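Local coordinates for protein probable glutamine synthetase (Pseudomonas aeruginosa, PDB 4HPP) that is a probable member of the glutamine synthetase family, with an N-terminal domain and a catalytic domain that holds magnesium and glutamic acid in the model, at residues V126-E131 with L237-Q242; R201-R206 with C341-M346; C315-V320 with K327-E332. All blocks are in the same frame, centred on the assembly; numbering follows the deposited sequence.

Interaction 1. Residues V126-E131 with L237-Q242; sequences VIAAFE and LHLSLQ
Val126 opens the antiparallel pairing of strands 126-131 and 237-242 by dividing its methyls between two leucines: CG1 meets CD2 of Leu239, and CG2 lies beside CD2 of Leu241 at 3.7 Å. Ile127, on the face it shares with Ala129, His238 and Ser240, exchanges two backbone hydrogen bonds with Ser240, the one from Ser240 N to Ile127 O (2.9 Å) nearly straight. Ile127 CB touches Ser240 OG, while CG1 and CD1 cross the amide of Gln242. Ala128 and Leu239 form a non-hydrogen-bonded pair, the alanine CA approaching His238 O as a CA-H...O contact. Ala129 repeats the two-bond pattern with His238, whose N reaches Ala129 O at 2.8 Å. Phe130 receives a CH-pi contact: Leu237 CD1 stands 3.8 Å from the ring centroid, almost on the normal. Chi1 of 169° turns the Leu237 side chain toward Phe130, and chi2 of 55° sets CD1 over the ring. Glu131 OE1 accepts a weak, bent bond from His238 NE2 at 3.0 Å, with carboxylate and imidazole planes 58° apart. Asn330 OD1 holds His238 ND1, so two anchors fix the imidazole's rotation; Glu131 itself lies close to the magnesium ion, OE2 near Glu187.

Interaction 2. Residues R201-R206 with C341-M346; sequences RAVNVR and CPHLAM
Pro342 lays its ring against three side chains of helix 201-206, CB on Ala202, CG on Val203 and CD on Arg206. Its CB meets CB of Ala202 at 3.6 Å, at the point where the two backbones come nearest to each other. CG presses on CG2 of Val203 at 3.4 Å, the valine side chain crossing the proline at about a right angle. That methyl lies anti to the carbonyl carbon of its own residue, beside the backbone N, and from there it also reaches CE1 of His343, 3.8 Å away. The Arg206 and Pro342 side chains come from opposite directions: the proline CG sits 3.7 Å above one face of the guanidinium, offset toward its rim, and CD is 3.3 Å from NH1. A bend at chi2 (149°) helps bring the guanidinium to the proline ring.

The contact is thus the first turn of one helix set against the flank of another, in the catalytic domain of a glutamine synthetase fold. The axes of the two segments approach to 10.3 Å, their directions 141° apart, and the Pro342 ring spans the gap to Ala202, Val203 and Arg206. Cys341 occupies the N-cap position, and its SG accepts a capping bond from Leu344 N at 3.6 Å. All five touching residues are buried; His343 NE2 is hydrogen-bonded to Asp200 OD2, and Arg206 makes weak bonds from NH2 to His132 and from NH1 to Thr340 O. Phe130 of strand 124-137 packs on both Ala202 and Met346, and helix 108-121 touches His343 and Leu344.

Interaction 3. Residues C315-V320 with K327-E332; sequences CPVVSV and KQYNLE
Gln328 carries most of the polar contact, its side-chain amide engaging the backbone of Val318 through two hydrogen bonds. OE1 accepts from Val318 N at 2.8 Å, and NE2 donates to Val318 O at 3.2 Å, so one amide grips both backbone polar groups of the same residue. Neither bond lies in the plane of its carbonyl acceptor; the donors are tilted from it by about 30°. Gln328 CG is set between its own backbone N and carbonyl carbon (chi1 40°), and the extended chain beyond it carries the amide across to 315-320. NE2 has a further partner in Pro324 O, within the connecting loop. A third hydrogen bond, from Cys315 N to Asn330 O at 3.0 Å, is nearly straight and links the two backbones at the other end of the contact.

The remaining contacts are apolar or involve sulfur. Val317 CG1 touches CB of Tyr329 at 3.9 Å and lies at the edge of the phenol ring. Cys315 SG packs on CB of Glu332 at 3.6 Å. The polar end of Asn330 turns to His238, and Glu332 OE2 forms a salt bridge with Arg313.

Strands 312-315 and 330-336 are consecutive, antiparallel neighbours, and form a beta hairpin with a long connection; the Gln328 amide pins this loop beyond the strand ends. Strand 235-243 flanks strand 330-336, bringing His238 against Cys315, and Arg67 of a second subunit packs on Val318.

Interactions 1 and 3 both reach one sheet, in which strands 235-243 and 330-336 are neighbours; their centres are 12 Å apart. The strands are joined where Leu239 N reaches Leu331 O at 2.8 Å, probably as a hydrogen bond. Interaction 2, its centre also 12 Å from that of interaction 1, packs on the sheet face that carries Phe130, Val126 and Leu237, where Phe130 CZ lies 3.6 Å from Pro342 O. Interactions 2 and 3 stay apart, about 10 Å between nearest atoms. The side chain of Glu131 is about 5 Å from the magnesium ion, and that of Glu332 about 7 Å from the bound glutamic acid, whereas the side chain of Arg206 is about 12 Å from this ligand.

Interaction 1. Residues V126-E131 with L237-Q242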
ATOM      1  N   VAL A 126      35.013 -26.212 -34.874  1.00 59.92           N
ATOM      2  CA  VAL A 126      35.175 -24.930 -34.180  1.00 52.22           C
ATOM      3  C   VAL A 126      34.503 -24.872 -32.831  1.00 51.39           C
ATOM      4  O   VAL A 126      33.296 -25.095 -32.708  1.00 63.90           O
ATOM      5  CB  VAL A 126      34.778 -23.745 -35.057  1.00 53.18           C
ATOM      6  CG1 VAL A 126      34.986 -22.447 -34.283  1.00 49.27           C
ATOM      7  CG2 VAL A 126      35.655 -23.767 -36.315  1.00 48.00           C
ATOM      8  N   ILE A 127      35.298 -24.575 -31.814  1.00 49.60           N
ATOM      9  CA  ILE A 127      34.840 -24.637 -30.449  1.00 51.54           C
ATOM     10  C   ILE A 127      35.024 -23.252 -29.924  1.00 53.49           C
ATOM     11  O   ILE A 127      36.161 -22.743 -29.932  1.00 44.74           O
ATOM     12  CB  ILE A 127      35.743 -25.551 -29.611  1.00 53.25           C
ATOM     13  CG1 ILE A 127      35.734 -26.985 -30.151  1.00 56.29           C
ATOM     14  CG2 ILE A 127      35.307 -25.503 -28.157  1.00 51.03           C
ATOM     15  CD1 ILE A 127      34.711 -27.916 -29.517  1.00 63.30           C
ATOM     16  N   ALA A 128      33.927 -22.668 -29.441  1.00 48.91           N
ATOM     17  CA  ALA A 128      33.936 -21.290 -28.982  1.00 47.47           C
ATOM     18  C   ALA A 128      33.002 -21.032 -27.810  1.00 47.71           C
ATOM     19  O   ALA A 128      32.000 -21.741 -27.588  1.00 46.22           O
ATOM     20  CB  ALA A 128      33.629 -20.313 -30.126  1.00 44.96           C
ATOM     21  N   ALA A 129      33.356 -19.975 -27.086  1.00 41.61           N
ATOM     22  CA  ALA A 129      32.544 -19.438 -26.002  1.00 49.21           C
ATOM     23  C   ALA A 129      32.694 -17.899 -25.965  1.00 46.77           C
ATOM     24  O   ALA A 129      33.798 -17.355 -26.091  1.00 49.73           O
ATOM     25  CB  ALA A 129      32.907 -20.094 -24.673  1.00 36.12           C
ATOM     26  N   PHE A 130      31.547 -17.230 -25.904  1.00 54.10           N
ATOM     27  CA  PHE A 130      31.437 -15.775 -25.734  1.00 54.59           C
ATOM     28  C   PHE A 130      31.277 -15.420 -24.229  1.00 54.94           C
ATOM     29  O   PHE A 130      30.452 -16.030 -23.525  1.00 48.17           O
ATOM     30  CB  PHE A 130      30.215 -15.256 -26.460  1.00 49.50           C
ATOM     31  CG  PHE A 130      30.250 -15.386 -27.941  1.00 50.57           C
ATOM     32  CD1 PHE A 130      30.489 -14.249 -28.746  1.00 50.45           C
ATOM     33  CD2 PHE A 130      29.965 -16.603 -28.556  1.00 45.92           C
ATOM     34  CE1 PHE A 130      30.452 -14.320 -30.146  1.00 50.34           C
ATOM     35  CE2 PHE A 130      29.943 -16.689 -29.949  1.00 50.36           C
ATOM     36  CZ  PHE A 130      30.178 -15.550 -30.760  1.00 54.01           C
ATOM     37  N   GLU A 131      32.063 -14.448 -23.751  1.00 48.38           N
ATOM     38  CA  GLU A 131      31.965 -13.984 -22.382  1.00 53.05           C
ATOM     39  C   GLU A 131      31.268 -12.653 -22.497  1.00 55.74           C
ATOM     40  O   GLU A 131      31.625 -11.845 -23.366  1.00 50.31           O
ATOM     41  CB  GLU A 131      33.343 -13.772 -21.741  1.00 62.71           C
ATOM     42  CG  GLU A 131      34.194 -15.023 -21.436  1.00 67.97           C
ATOM     43  CD  GLU A 131      35.504 -14.680 -20.675  1.00 75.63           C
ATOM     44  OE1 GLU A 131      36.130 -15.630 -20.171  1.00 81.66           O
ATOM     45  OE2 GLU A 131      35.911 -13.476 -20.544  1.00 70.41           O
ATOM     46  N   LEU A 237      35.680 -13.554 -27.168  1.00 47.70           N
ATOM     47  CA  LEU A 237      35.353 -14.785 -27.829  1.00 47.42           C
ATOM     48  C   LEU A 237      36.587 -15.651 -27.635  1.00 49.46           C
ATOM     49  O   LEU A 237      37.650 -15.229 -28.048  1.00 47.14           O
ATOM     50  CB  LEU A 237      35.074 -14.471 -29.302  1.00 42.37           C
ATOM     51  CG  LEU A 237      34.930 -15.556 -30.335  1.00 46.34           C
ATOM     52  CD1 LEU A 237      33.848 -16.544 -29.904  1.00 44.35           C
ATOM     53  CD2 LEU A 237      34.574 -14.906 -31.654  1.00 44.79           C
ATOM     54  N   HIS A 238      36.444 -16.804 -26.961  1.00 44.08           N
ATOM     55  CA  HIS A 238      37.496 -17.831 -26.863  1.00 46.74           C
ATOM     56  C   HIS A 238      37.304 -18.859 -27.910  1.00 46.28           C
ATOM     57  O   HIS A 238      36.238 -19.444 -28.000  1.00 47.50           O
ATOM     58  CB  HIS A 238      37.427 -18.540 -25.525  1.00 52.10           C
ATOM     59  CG  HIS A 238      37.728 -17.649 -24.371  1.00 45.63           C
ATOM     60  ND1 HIS A 238      38.997 -17.451 -23.917  1.00 47.61           N
ATOM     61  CD2 HIS A 238      36.894 -16.863 -23.590  1.00 46.79           C
ATOM     62  CE1 HIS A 238      38.985 -16.577 -22.890  1.00 45.31           C
ATOM     63  NE2 HIS A 238      37.688 -16.228 -22.665  1.00 54.79           N
ATOM     64  N   LEU A 239      38.313 -19.057 -28.737  1.00 49.39           N
ATOM     65  CA  LEU A 239      38.258 -20.053 -29.822  1.00 49.89           C
ATOM     66  C   LEU A 239      39.370 -21.066 -29.695  1.00 48.96           C
ATOM     67  O   LEU A 239      40.528 -20.706 -29.452  1.00 42.95           O
ATOM     68  CB  LEU A 239      38.321 -19.415 -31.187  1.00 54.18           C
ATOM     69  CG  LEU A 239      37.007 -18.700 -31.503  1.00 64.38           C
ATOM     70  CD1 LEU A 239      37.205 -17.624 -32.567  1.00 58.33           C
ATOM     71  CD2 LEU A 239      35.978 -19.720 -31.939  1.00 59.55           C
ATOM     72  N   SER A 240      38.978 -22.338 -29.746  1.00 55.18           N
ATOM     73  CA  SER A 240      39.914 -23.441 -29.893  1.00 56.03           C
ATOM     74  C   SER A 240      39.513 -24.145 -31.188  1.00 56.24           C
ATOM     75  O   SER A 240      38.364 -24.024 -31.656  1.00 51.10           O
ATOM     76  CB  SER A 240      39.938 -24.358 -28.661  1.00 56.34           C
ATOM     77  OG  SER A 240      38.835 -25.250 -28.595  1.00 67.15           O
ATOM     78  N   LEU A 241      40.493 -24.793 -31.798  1.00 57.24           N
ATOM     79  CA  LEU A 241      40.308 -25.506 -33.066  1.00 60.83           C
ATOM     80  C   LEU A 241      40.693 -26.964 -32.848  1.00 53.54           C
ATOM     81  O   LEU A 241      41.776 -27.211 -32.338  1.00 57.09           O
ATOM     82  CB  LEU A 241      41.208 -24.883 -34.143  1.00 58.26           C
ATOM     83  CG  LEU A 241      40.699 -23.662 -34.905  1.00 62.08           C
ATOM     84  CD1 LEU A 241      41.542 -23.422 -36.157  1.00 59.05           C
ATOM     85  CD2 LEU A 241      39.246 -23.839 -35.284  1.00 57.47           C
ATOM     86  N   GLN A 242      39.834 -27.915 -33.210  1.00 52.08           N
ATOM     87  CA  GLN A 242      40.085 -29.350 -32.920  1.00 60.72           C
ATOM     88  C   GLN A 242      39.929 -30.264 -34.122  1.00 69.61           C
ATOM     89  O   GLN A 242      38.994 -30.126 -34.909  1.00 67.58           O
ATOM     90  CB  GLN A 242      39.153 -29.893 -31.845  1.00 56.46           C
ATOM     91  CG  GLN A 242      39.383 -29.391 -30.438  1.00 69.67           C
ATOM     92  CD  GLN A 242      38.189 -29.689 -29.547  1.00 77.10           C
ATOM     93  OE1 GLN A 242      37.250 -30.392 -29.956  1.00 86.74           O
ATOM     94  NE2 GLN A 242      38.220 -29.175 -28.318  1.00 70.99           N
TER

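Interaction 2. Residues R201-R206 with C341-M346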
ATOM      1  N   ARG A 201      24.390 -19.709 -28.426  1.00 40.26           N
ATOM      2  CA  ARG A 201      24.607 -19.502 -26.973  1.00 42.59           C
ATOM      3  C   ARG A 201      24.797 -17.996 -26.667  1.00 39.26           C
ATOM      4  O   ARG A 201      24.150 -17.448 -25.757  1.00 40.29           O
ATOM      5  CB  ARG A 201      25.755 -20.366 -26.474  1.00 36.43           C
ATOM      6  CG  ARG A 201      25.972 -20.429 -24.980  1.00 38.23           C
ATOM      7  CD  ARG A 201      26.762 -21.697 -24.663  1.00 39.75           C
ATOM      8  NE  ARG A 201      25.899 -22.886 -24.828  1.00 49.37           N
ATOM      9  CZ  ARG A 201      26.182 -24.156 -24.506  1.00 42.39           C
ATOM     10  NH1 ARG A 201      27.325 -24.514 -23.974  1.00 37.30           N
ATOM     11  NH2 ARG A 201      25.268 -25.075 -24.721  1.00 41.80           N
ATOM     12  N   ALA A 202      25.604 -17.322 -27.474  1.00 34.22           N
ATOM     13  CA  ALA A 202      25.836 -15.922 -27.222  1.00 33.11           C
ATOM     14  C   ALA A 202      24.467 -15.234 -27.252  1.00 33.79           C
ATOM     15  O   ALA A 202      24.119 -14.523 -26.329  1.00 33.76           O
ATOM     16  CB  ALA A 202      26.776 -15.364 -28.247  1.00 31.74           C
ATOM     17  N   VAL A 203      23.626 -15.544 -28.239  1.00 36.00           N
ATOM     18  CA  VAL A 203      22.296 -14.885 -28.318  1.00 36.61           C
ATOM     19  C   VAL A 203      21.430 -15.262 -27.093  1.00 40.33           C
ATOM     20  O   VAL A 203      20.892 -14.375 -26.403  1.00 45.88           O
ATOM     21  CB  VAL A 203      21.538 -15.214 -29.636  1.00 38.38           C
ATOM     22  CG1 VAL A 203      20.064 -14.777 -29.560  1.00 35.56           C
ATOM     23  CG2 VAL A 203      22.244 -14.608 -30.834  1.00 36.67           C
ATOM     24  N   ASN A 204      21.322 -16.566 -26.825  1.00 38.80           N
ATOM     25  CA  ASN A 204      20.618 -17.067 -25.657  1.00 39.82           C
ATOM     26  C   ASN A 204      21.055 -16.424 -24.352  1.00 37.05           C
ATOM     27  O   ASN A 204      20.209 -16.009 -23.540  1.00 40.03           O
ATOM     28  CB  ASN A 204      20.859 -18.553 -25.492  1.00 42.50           C
ATOM     29  CG  ASN A 204      20.253 -19.377 -26.585  1.00 38.32           C
ATOM     30  OD1 ASN A 204      19.316 -18.979 -27.248  1.00 38.16           O
ATOM     31  ND2 ASN A 204      20.792 -20.553 -26.768  1.00 37.63           N
ATOM     32  N   VAL A 205      22.359 -16.346 -24.124  1.00 37.88           N
ATOM     33  CA  VAL A 205      22.839 -15.635 -22.909  1.00 43.07           C
ATOM     34  C   VAL A 205      22.310 -14.182 -22.823  1.00 44.49           C
ATOM     35  O   VAL A 205      21.983 -13.710 -21.722  1.00 49.68           O
ATOM     36  CB  VAL A 205      24.379 -15.646 -22.747  1.00 38.16           C
ATOM     37  CG1 VAL A 205      24.813 -14.656 -21.705  1.00 30.07           C
ATOM     38  CG2 VAL A 205      24.889 -17.043 -22.394  1.00 36.03           C
ATOM     39  N   ARG A 206      22.190 -13.488 -23.959  1.00 35.18           N
ATOM     40  CA  ARG A 206      21.730 -12.109 -23.901  1.00 35.56           C
ATOM     41  C   ARG A 206      20.218 -12.008 -23.677  1.00 39.46           C
ATOM     42  O   ARG A 206      19.715 -11.111 -22.902  1.00 37.44           O
ATOM     43  CB  ARG A 206      22.082 -11.410 -25.196  1.00 34.71           C
ATOM     44  CG  ARG A 206      23.567 -11.257 -25.375  1.00 39.89           C
ATOM     45  CD  ARG A 206      23.930 -11.305 -26.857  1.00 48.30           C
ATOM     46  NE  ARG A 206      25.379 -11.183 -27.013  1.00 61.97           N
ATOM     47  CZ  ARG A 206      25.999 -10.596 -28.044  1.00 60.40           C
ATOM     48  NH1 ARG A 206      25.254 -10.054 -29.012  1.00 50.30           N
ATOM     49  NH2 ARG A 206      27.358 -10.563 -28.093  1.00 49.95           N
ATOM     50  N   CYS A 341      26.140  -9.074 -34.012  1.00 44.89           N
ATOM     51  CA  CYS A 341      25.353 -10.271 -34.255  1.00 45.27           C
ATOM     52  C   CYS A 341      26.236 -11.537 -34.015  1.00 41.33           C
ATOM     53  O   CYS A 341      27.037 -11.909 -34.848  1.00 42.06           O
ATOM     54  CB  CYS A 341      24.713 -10.213 -35.653  1.00 41.34           C
ATOM     55  SG  CYS A 341      24.222 -11.847 -36.270  1.00 53.08           S
ATOM     56  N   PRO A 342      26.112 -12.198 -32.857  1.00 50.64           N
ATOM     57  CA  PRO A 342      27.039 -13.346 -32.554  1.00 47.12           C
ATOM     58  C   PRO A 342      27.512 -14.198 -33.763  1.00 42.64           C
ATOM     59  O   PRO A 342      28.712 -14.463 -33.909  1.00 58.12           O
ATOM     60  CB  PRO A 342      26.223 -14.191 -31.578  1.00 45.84           C
ATOM     61  CG  PRO A 342      25.334 -13.206 -30.884  1.00 48.49           C
ATOM     62  CD  PRO A 342      25.185 -11.943 -31.731  1.00 45.64           C
ATOM     63  N   HIS A 343      26.589 -14.610 -34.621  1.00 46.03           N
ATOM     64  CA  HIS A 343      26.873 -15.352 -35.875  1.00 41.92           C
ATOM     65  C   HIS A 343      27.654 -14.639 -36.883  1.00 46.46           C
ATOM     66  O   HIS A 343      28.506 -15.249 -37.502  1.00 47.18           O
ATOM     67  CB  HIS A 343      25.591 -15.684 -36.530  1.00 43.80           C
ATOM     68  CG  HIS A 343      24.617 -16.310 -35.591  1.00 50.53           C
ATOM     69  ND1 HIS A 343      23.694 -15.595 -34.942  1.00 49.73           N
ATOM     70  CD2 HIS A 343      24.465 -17.633 -35.181  1.00 45.71           C
ATOM     71  CE1 HIS A 343      22.974 -16.427 -34.138  1.00 49.96           C
ATOM     72  NE2 HIS A 343      23.446 -17.669 -34.302  1.00 48.27           N
ATOM     73  N   LEU A 344      27.359 -13.347 -37.105  1.00 47.26           N
ATOM     74  CA  LEU A 344      28.133 -12.576 -38.065  1.00 45.51           C
ATOM     75  C   LEU A 344      29.542 -12.318 -37.529  1.00 47.28           C
ATOM     76  O   LEU A 344      30.542 -12.501 -38.220  1.00 51.63           O
ATOM     77  CB  LEU A 344      27.396 -11.289 -38.461  1.00 55.08           C
ATOM     78  CG  LEU A 344      28.154 -10.336 -39.398  1.00 52.86           C
ATOM     79  CD1 LEU A 344      28.325 -11.027 -40.742  1.00 58.71           C
ATOM     80  CD2 LEU A 344      27.472  -8.988 -39.543  1.00 48.86           C
ATOM     81  N   ALA A 345      29.619 -11.957 -36.260  1.00 45.17           N
ATOM     82  CA  ALA A 345      30.890 -11.690 -35.636  1.00 40.69           C
ATOM     83  C   ALA A 345      31.765 -12.922 -35.643  1.00 43.31           C
ATOM     84  O   ALA A 345      32.900 -12.825 -36.096  1.00 48.38           O
ATOM     85  CB  ALA A 345      30.693 -11.154 -34.234  1.00 40.36           C
ATOM     86  N   MET A 346      31.269 -14.076 -35.161  1.00 46.29           N
ATOM     87  CA  MET A 346      32.107 -15.287 -35.096  1.00 39.96           C
ATOM     88  C   MET A 346      32.512 -15.722 -36.520  1.00 45.62           C
ATOM     89  O   MET A 346      33.692 -15.940 -36.776  1.00 50.95           O
ATOM     90  CB  MET A 346      31.413 -16.387 -34.317  1.00 46.64           C
ATOM     91  CG  MET A 346      31.986 -17.813 -34.443  1.00 43.29           C
ATOM     92  SD  MET A 346      31.091 -18.809 -33.252  1.00 47.78           S
ATOM     93  CE  MET A 346      31.701 -20.489 -33.585  1.00 47.44           C
TER

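Interaction 3. Residues C315-V320 with K327-E332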
ATOM      1  N   CYS A 315      45.370 -17.846 -24.146  1.00 70.82           N
ATOM      2  CA  CYS A 315      44.923 -18.207 -22.781  1.00 77.14           C
ATOM      3  C   CYS A 315      45.606 -19.500 -22.390  1.00 76.82           C
ATOM      4  O   CYS A 315      45.102 -20.606 -22.719  1.00 62.28           O
ATOM      5  CB  CYS A 315      43.391 -18.400 -22.685  1.00 72.76           C
ATOM      6  SG  CYS A 315      42.397 -16.957 -23.176  1.00 68.08           S
ATOM      7  N   PRO A 316      46.737 -19.371 -21.672  1.00 71.15           N
ATOM      8  CA  PRO A 316      47.585 -20.524 -21.449  1.00 79.98           C
ATOM      9  C   PRO A 316      46.840 -21.530 -20.575  1.00 79.85           C
ATOM     10  O   PRO A 316      45.809 -21.199 -19.969  1.00 66.14           O
ATOM     11  CB  PRO A 316      48.785 -19.935 -20.708  1.00 80.71           C
ATOM     12  CG  PRO A 316      48.208 -18.792 -19.926  1.00 83.21           C
ATOM     13  CD  PRO A 316      46.960 -18.330 -20.653  1.00 80.22           C
ATOM     14  N   VAL A 317      47.344 -22.753 -20.536  1.00 81.80           N
ATOM     15  CA  VAL A 317      46.727 -23.791 -19.722  1.00 79.82           C
ATOM     16  C   VAL A 317      46.897 -23.563 -18.187  1.00 80.38           C
ATOM     17  O   VAL A 317      47.781 -22.821 -17.750  1.00 76.46           O
ATOM     18  CB  VAL A 317      47.210 -25.174 -20.194  1.00 76.61           C
ATOM     19  CG1 VAL A 317      46.570 -25.497 -21.547  1.00 77.07           C
ATOM     20  CG2 VAL A 317      48.739 -25.218 -20.249  1.00 64.09           C
ATOM     21  N   VAL A 318      46.013 -24.155 -17.383  1.00 80.53           N
ATOM     22  CA  VAL A 318      46.176 -24.189 -15.912  1.00 79.42           C
ATOM     23  C   VAL A 318      46.579 -25.631 -15.486  1.00 66.62           C
ATOM     24  O   VAL A 318      45.769 -26.569 -15.601  1.00 60.19           O
ATOM     25  CB  VAL A 318      44.925 -23.589 -15.128  1.00 80.04           C
ATOM     26  CG1 VAL A 318      44.070 -22.702 -16.023  1.00 76.09           C
ATOM     27  CG2 VAL A 318      44.013 -24.652 -14.502  1.00 86.67           C
ATOM     28  N   SER A 319      47.822 -25.816 -15.033  1.00 61.49           N
ATOM     29  CA  SER A 319      48.232 -27.143 -14.503  1.00 78.72           C
ATOM     30  C   SER A 319      47.713 -27.326 -13.079  1.00 76.07           C
ATOM     31  O   SER A 319      46.687 -27.956 -12.877  1.00 93.31           O
ATOM     32  CB  SER A 319      49.746 -27.408 -14.609  1.00 68.14           C
ATOM     33  OG  SER A 319      50.502 -26.290 -14.216  1.00 73.28           O
ATOM     34  N   VAL A 320      48.412 -26.739 -12.117  1.00 78.58           N
ATOM     35  CA  VAL A 320      47.951 -26.606 -10.741  1.00 87.88           C
ATOM     36  C   VAL A 320      47.535 -27.899  -9.968  1.00102.24           C
ATOM     37  O   VAL A 320      48.306 -28.400  -9.134  1.00108.77           O
ATOM     38  CB  VAL A 320      46.934 -25.456 -10.618  1.00 85.93           C
ATOM     39  CG1 VAL A 320      45.497 -25.929 -10.886  1.00 83.31           C
ATOM     40  CG2 VAL A 320      47.101 -24.783  -9.266  1.00 80.85           C
ATOM     41  N   LYS A 327      43.267 -29.131 -24.079  1.00 88.94           N
ATOM     42  CA  LYS A 327      41.811 -29.036 -24.293  1.00 94.21           C
ATOM     43  C   LYS A 327      41.309 -27.642 -23.871  1.00 89.16           C
ATOM     44  O   LYS A 327      40.361 -27.112 -24.448  1.00 90.25           O
ATOM     45  CB  LYS A 327      41.038 -30.147 -23.532  1.00 88.41           C
ATOM     46  CG  LYS A 327      40.905 -31.507 -24.248  1.00 95.50           C
ATOM     47  CD  LYS A 327      40.252 -31.431 -25.640  1.00 97.37           C
ATOM     48  CE  LYS A 327      39.109 -32.437 -25.849  1.00 91.43           C
ATOM     49  NZ  LYS A 327      39.498 -33.882 -25.915  1.00 84.01           N
ATOM     50  N   GLN A 328      41.967 -27.047 -22.877  1.00 80.49           N
ATOM     51  CA  GLN A 328      41.560 -25.746 -22.340  1.00 83.99           C
ATOM     52  C   GLN A 328      42.365 -24.607 -22.975  1.00 86.86           C
ATOM     53  O   GLN A 328      42.153 -23.432 -22.668  1.00 83.05           O
ATOM     54  CB  GLN A 328      41.689 -25.723 -20.808  1.00 75.25           C
ATOM     55  CG  GLN A 328      42.935 -26.434 -20.304  1.00 74.33           C
ATOM     56  CD  GLN A 328      43.496 -25.874 -19.014  1.00 72.01           C
ATOM     57  OE1 GLN A 328      43.713 -24.666 -18.900  1.00 74.17           O
ATOM     58  NE2 GLN A 328      43.793 -26.761 -18.051  1.00 60.93           N
ATOM     59  N   TYR A 329      43.288 -24.963 -23.865  1.00 86.62           N
ATOM     60  CA  TYR A 329      44.091 -23.986 -24.585  1.00 68.05           C
ATOM     61  C   TYR A 329      43.277 -23.370 -25.713  1.00 68.56           C
ATOM     62  O   TYR A 329      42.650 -24.071 -26.542  1.00 60.30           O
ATOM     63  CB  TYR A 329      45.319 -24.653 -25.162  1.00 69.48           C
ATOM     64  CG  TYR A 329      46.279 -23.696 -25.807  1.00 71.51           C
ATOM     65  CD1 TYR A 329      47.379 -23.182 -25.088  1.00 73.26           C
ATOM     66  CD2 TYR A 329      46.109 -23.322 -27.150  1.00 67.09           C
ATOM     67  CE1 TYR A 329      48.283 -22.318 -25.693  1.00 72.33           C
ATOM     68  CE2 TYR A 329      46.999 -22.462 -27.762  1.00 75.27           C
ATOM     69  CZ  TYR A 329      48.078 -21.963 -27.036  1.00 74.58           C
ATOM     70  OH  TYR A 329      48.925 -21.113 -27.685  1.00 67.35           O
ATOM     71  N   ASN A 330      43.288 -22.046 -25.737  1.00 53.84           N
ATOM     72  CA  ASN A 330      42.495 -21.352 -26.694  1.00 57.14           C
ATOM     73  C   ASN A 330      43.050 -19.963 -26.931  1.00 55.08           C
ATOM     74  O   ASN A 330      44.016 -19.549 -26.263  1.00 60.88           O
ATOM     75  CB  ASN A 330      41.005 -21.335 -26.260  1.00 59.51           C
ATOM     76  CG  ASN A 330      40.724 -20.366 -25.120  1.00 66.78           C
ATOM     77  OD1 ASN A 330      40.736 -19.127 -25.297  1.00 69.97           O
ATOM     78  ND2 ASN A 330      40.446 -20.919 -23.949  1.00 54.87           N
ATOM     79  N   LEU A 331      42.432 -19.271 -27.883  1.00 47.72           N
ATOM     80  CA  LEU A 331      42.731 -17.886 -28.176  1.00 46.70           C
ATOM     81  C   LEU A 331      41.498 -16.986 -28.063  1.00 49.36           C
ATOM     82  O   LEU A 331      40.429 -17.218 -28.666  1.00 53.81           O
ATOM     83  CB  LEU A 331      43.353 -17.778 -29.577  1.00 56.60           C
ATOM     84  CG  LEU A 331      44.769 -18.371 -29.756  1.00 52.27           C
ATOM     85  CD1 LEU A 331      44.868 -19.194 -31.025  1.00 52.55           C
ATOM     86  CD2 LEU A 331      45.742 -17.223 -29.819  1.00 55.54           C
ATOM     87  N   GLU A 332      41.698 -15.921 -27.328  1.00 43.93           N
ATOM     88  CA  GLU A 332      40.709 -14.956 -27.022  1.00 44.96           C
ATOM     89  C   GLU A 332      40.883 -13.649 -27.834  1.00 54.61           C
ATOM     90  O   GLU A 332      41.891 -12.925 -27.678  1.00 52.58           O
ATOM     91  CB  GLU A 332      40.818 -14.682 -25.532  1.00 47.57           C
ATOM     92  CG  GLU A 332      40.390 -13.300 -25.118  1.00 54.88           C
ATOM     93  CD  GLU A 332      40.010 -13.234 -23.659  1.00 59.29           C
ATOM     94  OE1 GLU A 332      38.961 -13.803 -23.266  1.00 53.80           O
ATOM     95  OE2 GLU A 332      40.750 -12.589 -22.910  1.00 65.54           O
TER